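Local coordinates for protein NAD-dependent epimerase/dehydratase (Bacteroides thetaiotaomicron, PDB 3DHN) that probably acts as an NAD(P)-dependent oxidoreductase or epimerase of the short-chain dehydrogenase/reductase superfamily, at residues F159-A164 against Q212-I217. Sequence-based numbering, arbitrary orientation.
Sequences FFSPAA and QERFTI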
# COMPACT_ATOMS: atom_id res chain seq x y z
N PHE A 159 -7.10 0.63 -2.50
CA PHE A 159 -5.82 0.67 -3.20
C PHE A 159 -5.32 2.12 -3.02
O PHE A 159 -5.95 3.05 -3.53
CB PHE A 159 -6.05 0.35 -4.69
CG PHE A 159 -4.80 0.14 -5.49
CD1 PHE A 159 -4.00 -0.99 -5.28
CD2 PHE A 159 -4.47 1.01 -6.53
CE1 PHE A 159 -2.88 -1.24 -6.10
CE2 PHE A 159 -3.36 0.77 -7.35
CZ PHE A 159 -2.57 -0.36 -7.14
N PHE A 160 -4.21 2.30 -2.31
CA PHE A 160 -3.70 3.65 -2.06
C PHE A 160 -2.52 4.03 -2.98
O PHE A 160 -1.38 3.64 -2.74
CB PHE A 160 -3.31 3.75 -0.57
CG PHE A 160 -3.03 5.16 -0.09
CD1 PHE A 160 -3.45 6.27 -0.81
CD2 PHE A 160 -2.35 5.36 1.13
CE1 PHE A 160 -3.20 7.57 -0.34
CE2 PHE A 160 -2.10 6.65 1.61
CZ PHE A 160 -2.52 7.76 0.87
N SER A 161 -2.83 4.78 -4.03
CA SER A 161 -1.83 5.23 -5.00
C SER A 161 -1.00 6.40 -4.48
O SER A 161 -1.53 7.50 -4.28
CB SER A 161 -2.50 5.69 -6.31
OG SER A 161 -3.04 4.63 -7.07
N PRO A 162 0.31 6.19 -4.25
CA PRO A 162 1.16 7.28 -3.76
C PRO A 162 1.42 8.26 -4.90
O PRO A 162 1.02 8.02 -6.03
CB PRO A 162 2.45 6.55 -3.36
CG PRO A 162 2.49 5.40 -4.35
CD PRO A 162 1.06 4.92 -4.33
N ALA A 163 2.11 9.36 -4.60
CA ALA A 163 2.46 10.35 -5.62
C ALA A 163 3.54 9.72 -6.51
O ALA A 163 4.21 8.78 -6.10
CB ALA A 163 3.00 11.63 -4.96
N ALA A 164 3.73 10.26 -7.72
CA ALA A 164 4.71 9.71 -8.65
C ALA A 164 6.13 9.59 -8.08
O ALA A 164 6.85 8.65 -8.41
CB ALA A 164 4.74 10.54 -9.94
N GLN A 212 -13.87 -0.17 -1.24
CA GLN A 212 -13.77 -0.80 -2.55
C GLN A 212 -13.40 0.22 -3.62
O GLN A 212 -14.11 0.37 -4.62
CB GLN A 212 -15.10 -1.48 -2.91
CG GLN A 212 -15.66 -2.40 -1.82
CD GLN A 212 -16.92 -3.16 -2.26
OE1 GLN A 212 -16.92 -4.39 -2.34
NE2 GLN A 212 -17.98 -2.43 -2.53
N GLU A 213 -12.30 0.93 -3.40
CA GLU A 213 -11.86 1.94 -4.36
C GLU A 213 -10.42 2.39 -4.14
O GLU A 213 -9.76 2.02 -3.16
CB GLU A 213 -12.78 3.16 -4.29
CG GLU A 213 -12.68 3.97 -3.00
CD GLU A 213 -13.87 4.90 -2.80
OE1 GLU A 213 -14.26 5.59 -3.76
OE2 GLU A 213 -14.42 4.94 -1.68
N ARG A 214 -9.93 3.20 -5.07
CA ARG A 214 -8.58 3.73 -5.00
C ARG A 214 -8.63 5.20 -4.63
O ARG A 214 -9.60 5.90 -4.97
CB ARG A 214 -7.89 3.57 -6.37
CG ARG A 214 -6.48 4.17 -6.48
CD ARG A 214 -6.50 5.62 -6.96
NE ARG A 214 -6.93 5.74 -8.35
CZ ARG A 214 -6.21 5.40 -9.41
NH1 ARG A 214 -4.98 4.90 -9.26
NH2 ARG A 214 -6.72 5.52 -10.63
N PHE A 215 -7.62 5.67 -3.90
CA PHE A 215 -7.50 7.09 -3.60
C PHE A 215 -6.02 7.43 -3.68
O PHE A 215 -5.18 6.52 -3.78
CB PHE A 215 -8.16 7.49 -2.25
CG PHE A 215 -7.39 7.09 -1.02
CD1 PHE A 215 -7.34 5.76 -0.59
CD2 PHE A 215 -6.80 8.07 -0.22
CE1 PHE A 215 -6.71 5.42 0.61
CE2 PHE A 215 -6.17 7.73 0.97
CZ PHE A 215 -6.13 6.41 1.39
N THR A 216 -5.69 8.72 -3.69
CA THR A 216 -4.31 9.13 -3.83
C THR A 216 -3.92 10.32 -2.96
O THR A 216 -4.75 10.91 -2.27
CB THR A 216 -4.01 9.43 -5.33
OG1 THR A 216 -2.61 9.63 -5.53
CG2 THR A 216 -4.78 10.66 -5.80
N ILE A 217 -2.64 10.67 -3.01
CA ILE A 217 -2.11 11.74 -2.17
C ILE A 217 -1.00 12.51 -2.88
O ILE A 217 -0.40 12.00 -3.84
CB ILE A 217 -1.55 11.12 -0.85
CG1 ILE A 217 -1.14 12.21 0.13
CG2 ILE A 217 -0.34 10.22 -1.17
CD1 ILE A 217 -0.77 11.67 1.51
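F160 carries its ring anti to the backbone N (chi1 -168°), whereas F215 sets CG between its own N and carbonyl carbon (chi1 75°); these unlike torsions lay the two rings against each other across neighbouring parallel strands of the Rossmann-fold sheet. The rings form an offset stack: their planes differ by 8°, their centroids lie 4.0 Å apart, and F215 CZ sits over the centre of the F160 ring. I217 CG2 approaches F160 CZ at 3.9 Å, and A200 and M201 of helix 194-206 also pack on F160. Replacing F160 by alanine would probably leave one face of the F215 ring without this aromatic partner and open a gap beside I217 CG2.

Parallel pairing is evident from the alternating backbone bonds: F159 N donates to E213 O, F215 N to F159 O, and S161 N to F215 O at 2.9 Å. On the sheet face of F159, S161 and R214, R214 CG lies at the edge of the F159 ring, 3.7 Å from F159 CD2, and beyond it the bends at chi2 and chi3 bring the guanidinium to S161. R214 NH1 donates to S161 OG at 2.9 Å, with the hydroxyl near the guanidinium plane. The arginine is held further by a salt bridge from NE to D180 and a bond from NH1 to S115, while S161 OG also bonds G112 O. T216 OG1 donates to S161 O at 2.7 Å, with the donor oxygen tilted out of the plane of that carbonyl.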